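Local coordinates for protein broad specificity aminotransferase (Leishmania mexicana, PDB 4WB0) that binds pyridoxal 5'-phosphate and works as a broad-specificity aminotransferase, probably moving amino groups from amino acids such as aspartate to oxo acids such as 2-oxoglutarate, at residues A[343-348]-A[403-408]; A[34-39]-A[378-383]. All coordinates share one frame; numbering follows the deposited sequence.

Contact 1: A[343-348]-A[403-408]; sequences LRLQTP and TINDAV
The flat amide of Asn405 has Leu345 over one face and Thr347 OG1 beside its oxygen, tilted out of the plane toward Leu345, while the backbone carbonyl of Asn405 itself stands on the other face. The contact joins the C-terminal end of helix 314-344, which finishes in a Schellman motif, to helix 394-410 in the small domain of a fold-type I aminotransferase. Gln346, at positive phi (51°), closes that motif, and its N is bonded to Leu343 O at 2.9 Å. The turn brings Leu345 and Thr347 round to face the second helix. Leu345 CB lies against its face of the amide beside the C-O bond, 3.9 Å from Asn405 CG, and Leu345 CD1 reaches Asn405 CB at 3.8 Å. Asn405 holds CG anti to its own N (chi1 -179°), which carries the amide out to the turn. There Thr347 OG1 donates to Asn405 OD1 over 3.0 Å, approaching well off the C=O direction (107° at the oxygen). The same OD1 is also hydrogen-bonded to Arg409 NE, so two donors hold the amide oxygen. Arg409 NH2 meets Leu345 O as well, tying one guanidinium to both parts of the contact. Further along, Thr347 CG2 rests 3.7 Å from Asn405 CA, and Val408 sits over one face of the Pro348 ring. Trp351 closes in beside Val408 and bonds Pro348 O through its indole NE1. Val408 CG1 bridges the proline ring, 4.1 Å from each of Pro348 CB and Pro348 CD.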
loop_
_atom_site.group_PDB
_atom_site.type_symbol
_atom_site.label_atom_id
_atom_site.label_comp_id
_atom_site.label_asym_id
_atom_site.label_seq_id
_atom_site.Cartn_x
_atom_site.Cartn_y
_atom_site.Cartn_z
ATOM N N LEU A 343 -32.867 28.772 -10.123
ATOM C CA LEU A 343 -33.433 30.032 -10.597
ATOM C C LEU A 343 -34.925 29.937 -10.944
ATOM O O LEU A 343 -35.726 30.818 -10.592
ATOM C CB LEU A 343 -32.659 30.502 -11.830
ATOM C CG LEU A 343 -31.191 30.855 -11.673
ATOM C CD1 LEU A 343 -30.668 31.361 -13.002
ATOM C CD2 LEU A 343 -31.002 31.901 -10.609
ATOM N N ARG A 344 -35.310 28.883 -11.656
ATOM C CA ARG A 344 -36.715 28.712 -12.026
ATOM C C ARG A 344 -37.585 28.514 -10.801
ATOM O O ARG A 344 -38.722 28.976 -10.771
ATOM C CB ARG A 344 -36.905 27.526 -12.995
ATOM C CG ARG A 344 -38.345 27.364 -13.518
ATOM C CD ARG A 344 -38.493 26.051 -14.298
ATOM N NE ARG A 344 -38.461 24.908 -13.382
ATOM C CZ ARG A 344 -39.519 24.510 -12.670
ATOM N NH1 ARG A 344 -40.680 25.140 -12.793
ATOM N NH2 ARG A 344 -39.434 23.471 -11.844
ATOM N N LEU A 345 -37.064 27.854 -9.773
ATOM C CA LEU A 345 -37.830 27.737 -8.532
ATOM C C LEU A 345 -37.725 29.016 -7.677
ATOM O O LEU A 345 -38.377 29.136 -6.640
ATOM C CB LEU A 345 -37.352 26.522 -7.737
ATOM C CG LEU A 345 -37.545 25.156 -8.424
ATOM C CD1 LEU A 345 -36.608 24.081 -7.833
ATOM C CD2 LEU A 345 -38.994 24.709 -8.349
ATOM N N GLN A 346 -36.904 29.968 -8.104
ATOM C CA GLN A 346 -36.659 31.183 -7.309
ATOM C C GLN A 346 -36.275 30.867 -5.857
ATOM O O GLN A 346 -36.739 31.525 -4.905
ATOM C CB GLN A 346 -37.896 32.086 -7.355
ATOM C CG GLN A 346 -38.261 32.493 -8.777
ATOM C CD GLN A 346 -39.666 33.073 -8.903
ATOM O OE1 GLN A 346 -40.436 33.095 -7.941
ATOM N NE2 GLN A 346 -40.003 33.542 -10.099
ATOM N N THR A 347 -35.434 29.850 -5.693
ATOM C CA THR A 347 -34.959 29.474 -4.371
ATOM C C THR A 347 -34.317 30.713 -3.721
ATOM O O THR A 347 -33.498 31.373 -4.371
ATOM C CB THR A 347 -33.941 28.317 -4.455
ATOM O OG1 THR A 347 -34.503 27.250 -5.223
ATOM C CG2 THR A 347 -33.624 27.804 -3.076
ATOM N N PRO A 348 -34.690 31.047 -2.464
ATOM C CA PRO A 348 -34.029 32.161 -1.764
ATOM C C PRO A 348 -32.534 32.057 -1.727
ATOM O O PRO A 348 -31.996 30.957 -1.547
ATOM C CB PRO A 348 -34.588 32.067 -0.340
ATOM C CG PRO A 348 -35.909 31.467 -0.501
ATOM C CD PRO A 348 -35.761 30.468 -1.634
ATOM N N THR A 403 -34.880 19.568 -4.139
ATOM C CA THR A 403 -34.689 19.267 -2.739
ATOM C C THR A 403 -33.973 20.417 -2.027
ATOM O O THR A 403 -34.319 20.737 -0.898
ATOM C CB THR A 403 -33.924 17.960 -2.578
ATOM O OG1 THR A 403 -34.695 16.903 -3.186
ATOM C CG2 THR A 403 -33.731 17.657 -1.097
ATOM N N ILE A 404 -32.987 21.043 -2.673
ATOM C CA ILE A 404 -32.373 22.264 -2.118
ATOM C C ILE A 404 -33.441 23.311 -1.884
ATOM O O ILE A 404 -33.546 23.895 -0.791
ATOM C CB ILE A 404 -31.288 22.837 -3.059
ATOM C CG1 ILE A 404 -30.088 21.909 -3.058
ATOM C CG2 ILE A 404 -30.824 24.208 -2.599
ATOM C CD1 ILE A 404 -29.067 22.152 -4.187
ATOM N N ASN A 405 -34.247 23.561 -2.905
ATOM C CA ASN A 405 -35.349 24.506 -2.784
ATOM C C ASN A 405 -36.253 24.198 -1.585
ATOM O O ASN A 405 -36.589 25.088 -0.799
ATOM C CB ASN A 405 -36.192 24.513 -4.065
ATOM C CG ASN A 405 -37.330 25.494 -4.002
ATOM O OD1 ASN A 405 -37.114 26.700 -3.893
ATOM N ND2 ASN A 405 -38.556 24.987 -4.098
ATOM N N ASP A 406 -36.641 22.934 -1.446
ATOM C CA ASP A 406 -37.459 22.520 -0.310
ATOM C C ASP A 406 -36.712 22.720 1.005
ATOM O O ASP A 406 -37.283 23.233 1.969
ATOM C CB ASP A 406 -37.879 21.051 -0.423
ATOM C CG ASP A 406 -38.913 20.815 -1.494
ATOM O OD1 ASP A 406 -39.534 21.804 -1.956
ATOM O OD2 ASP A 406 -39.105 19.623 -1.857
ATOM N N ALA A 407 -35.445 22.305 1.056
ATOM C CA ALA A 407 -34.726 22.375 2.304
ATOM C C ALA A 407 -34.631 23.829 2.773
ATOM O O ALA A 407 -34.885 24.142 3.953
ATOM C CB ALA A 407 -33.370 21.777 2.170
ATOM N N VAL A 408 -34.327 24.716 1.834
ATOM C CA VAL A 408 -34.106 26.115 2.138
ATOM C C VAL A 408 -35.404 26.768 2.598
ATOM O O VAL A 408 -35.433 27.509 3.588
ATOM C CB VAL A 408 -33.533 26.858 0.910
ATOM C CG1 VAL A 408 -33.556 28.364 1.141
ATOM C CG2 VAL A 408 -32.136 26.417 0.665
#

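Contact 2: A[34-39]-A[378-383]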
loop_
_atom_site.group_PDB
_atom_site.type_symbol
_atom_site.label_atom_id
_atom_site.label_comp_id
_atom_site.label_asym_id
_atom_site.label_seq_id
_atom_site.Cartn_x
_atom_site.Cartn_y
_atom_site.Cartn_z
ATOM N N ALA A 34 -25.899 4.111 -1.140
ATOM C CA ALA A 34 -25.912 3.004 -2.090
ATOM C C ALA A 34 -27.017 2.002 -1.765
ATOM O O ALA A 34 -27.451 1.238 -2.634
ATOM C CB ALA A 34 -24.563 2.307 -2.109
ATOM N N ALA A 35 -27.462 1.996 -0.515
ATOM C CA ALA A 35 -28.481 1.048 -0.076
ATOM C C ALA A 35 -29.856 1.668 -0.179
ATOM O O ALA A 35 -30.869 0.970 -0.128
ATOM C CB ALA A 35 -28.210 0.588 1.368
ATOM N N ALA A 36 -29.874 2.987 -0.325
ATOM C CA ALA A 36 -31.106 3.760 -0.280
ATOM C C ALA A 36 -32.046 3.321 -1.378
ATOM O O ALA A 36 -31.627 2.801 -2.425
ATOM C CB ALA A 36 -30.816 5.252 -0.395
ATOM N N LYS A 37 -33.314 3.614 -1.121
ATOM C CA LYS A 37 -34.447 2.970 -1.751
ATOM C C LYS A 37 -34.735 3.556 -3.133
ATOM O O LYS A 37 -33.900 3.414 -4.022
ATOM C CB LYS A 37 -35.649 3.090 -0.810
ATOM C CG LYS A 37 -35.304 2.735 0.638
ATOM C CD LYS A 37 -35.171 3.983 1.512
ATOM C CE LYS A 37 -34.622 3.657 2.901
ATOM N NZ LYS A 37 -35.058 4.636 3.951
ATOM N N GLY A 38 -35.882 4.225 -3.297
ATOM C CA GLY A 38 -36.399 4.612 -4.606
ATOM C C GLY A 38 -35.488 5.515 -5.440
ATOM O O GLY A 38 -34.280 5.273 -5.523
ATOM N N PRO A 39 -36.054 6.557 -6.086
ATOM C CA PRO A 39 -35.190 7.480 -6.854
ATOM C C PRO A 39 -34.218 8.221 -5.926
ATOM O O PRO A 39 -34.623 8.689 -4.872
ATOM C CB PRO A 39 -36.186 8.460 -7.504
ATOM C CG PRO A 39 -37.547 7.822 -7.333
ATOM C CD PRO A 39 -37.464 6.986 -6.095
ATOM N N ASN A 378 -33.372 11.412 0.132
ATOM C CA ASN A 378 -32.597 10.570 -0.797
ATOM C C ASN A 378 -31.706 11.378 -1.695
ATOM O O ASN A 378 -31.294 10.938 -2.791
ATOM C CB ASN A 378 -33.529 9.684 -1.644
ATOM C CG ASN A 378 -33.866 8.367 -0.978
ATOM O OD1 ASN A 378 -33.596 8.152 0.200
ATOM N ND2 ASN A 378 -34.467 7.470 -1.752
ATOM N N ILE A 379 -31.357 12.566 -1.221
ATOM C CA ILE A 379 -30.321 13.347 -1.875
ATOM C C ILE A 379 -29.095 13.293 -0.958
ATOM O O ILE A 379 -29.030 14.007 0.039
ATOM C CB ILE A 379 -30.781 14.806 -2.147
ATOM C CG1 ILE A 379 -32.019 14.816 -3.044
ATOM C CG2 ILE A 379 -29.690 15.591 -2.786
ATOM C CD1 ILE A 379 -31.820 14.123 -4.422
ATOM N N PHE A 380 -28.138 12.434 -1.292
ATOM C CA PHE A 380 -27.063 12.139 -0.357
ATOM C C PHE A 380 -25.868 13.020 -0.596
ATOM O O PHE A 380 -24.965 12.717 -1.358
ATOM C CB PHE A 380 -26.729 10.643 -0.407
ATOM C CG PHE A 380 -27.900 9.798 0.015
ATOM C CD1 PHE A 380 -28.189 9.624 1.359
ATOM C CD2 PHE A 380 -28.752 9.255 -0.928
ATOM C CE1 PHE A 380 -29.262 8.882 1.765
ATOM C CE2 PHE A 380 -29.843 8.503 -0.538
ATOM C CZ PHE A 380 -30.103 8.318 0.818
ATOM N N ILE A 381 -25.917 14.163 0.077
ATOM C CA ILE A 381 -24.791 15.091 0.128
ATOM C C ILE A 381 -24.239 15.047 1.531
ATOM O O ILE A 381 -24.899 14.556 2.419
ATOM C CB ILE A 381 -25.214 16.514 -0.234
ATOM C CG1 ILE A 381 -26.202 17.062 0.798
ATOM C CG2 ILE A 381 -25.854 16.506 -1.624
ATOM C CD1 ILE A 381 -26.601 18.504 0.563
ATOM N N THR A 382 -23.041 15.560 1.730
ATOM C CA THR A 382 -22.405 15.415 3.032
ATOM C C THR A 382 -22.999 16.412 3.967
ATOM O O THR A 382 -23.666 17.353 3.540
ATOM C CB THR A 382 -20.879 15.637 2.994
ATOM O OG1 THR A 382 -20.588 17.028 2.745
ATOM C CG2 THR A 382 -20.235 14.776 1.963
ATOM N N LEU A 383 -22.770 16.210 5.255
ATOM C CA LEU A 383 -23.318 17.133 6.237
ATOM C C LEU A 383 -22.729 18.544 6.164
ATOM O O LEU A 383 -23.341 19.491 6.660
ATOM C CB LEU A 383 -23.126 16.568 7.649
ATOM C CG LEU A 383 -24.129 15.477 8.004
ATOM C CD1 LEU A 383 -23.741 14.821 9.321
ATOM C CD2 LEU A 383 -25.547 16.042 8.085
#
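Ala36 meets the ring of Phe380: the methyl carbon Ala36 CB is 3.4 Å from Phe380 CZ and equally near CE2, approaching the far end of the ring obliquely. Segment 378-383 supplies strand 379-380, which pairs in parallel with strand 41-42, just beyond Pro39, in the small domain of a fold-type I aminotransferase. Beside the apolar touch, Asn378 extends its amide to the chain leaving Ala36, and Asn378 ND2 makes a weak hydrogen bond to Pro39 O, long at 3.4 Å though fairly straight (163° at the hydrogen). Gly38 N is 3.9 Å from the same ND2, and Lys37 N is covered here without a partner. Backbone bonds of Ala41 to Asn378 and Phe380, and of Leu43 to Phe380, join the neighbouring strands. Asn378 itself is placed by the end of helix 368-376, where its positive phi (72°) makes it the C' residue of a Schellman motif, with Ile379 N bonded to Cys374 O and Asn378 N to Gln375 O. Phe380 has CG anti to its carbonyl carbon (chi1 -62°), directing the ring toward helix 25-35, where Arg32 and Ala33 pack on it; Val44 also touches it. At the end of the strand Phe380 is also the centre of an inverse gamma turn, closed by a weak 3.1 Å bond from Ile381 N to Ile379 O.

In the fold
Both contacts lie on the same side of the chain's centre: the centre of contact 1 is about 30 Å, and that of contact 2 about 23 Å, from the centre of the chain, and the two contact centres are about 19 Å apart. Along the chain their segments alternate, so the turn after helix 314-344 falls between the two halves of contact 2. They meet directly where Thr403 OG1 packs 3.4 Å from Ile379 CG1, with Cys374 of helix 368-376 touching both residues. That helix leads into Asn378 and also lies against Asp406 and Ala407. Helix 394-410 thus faces contact 1 with Asn405 and Val408, and meets the strand of contact 2 through Thr403. Neither pair of segments touches the other subunit of the homodimer.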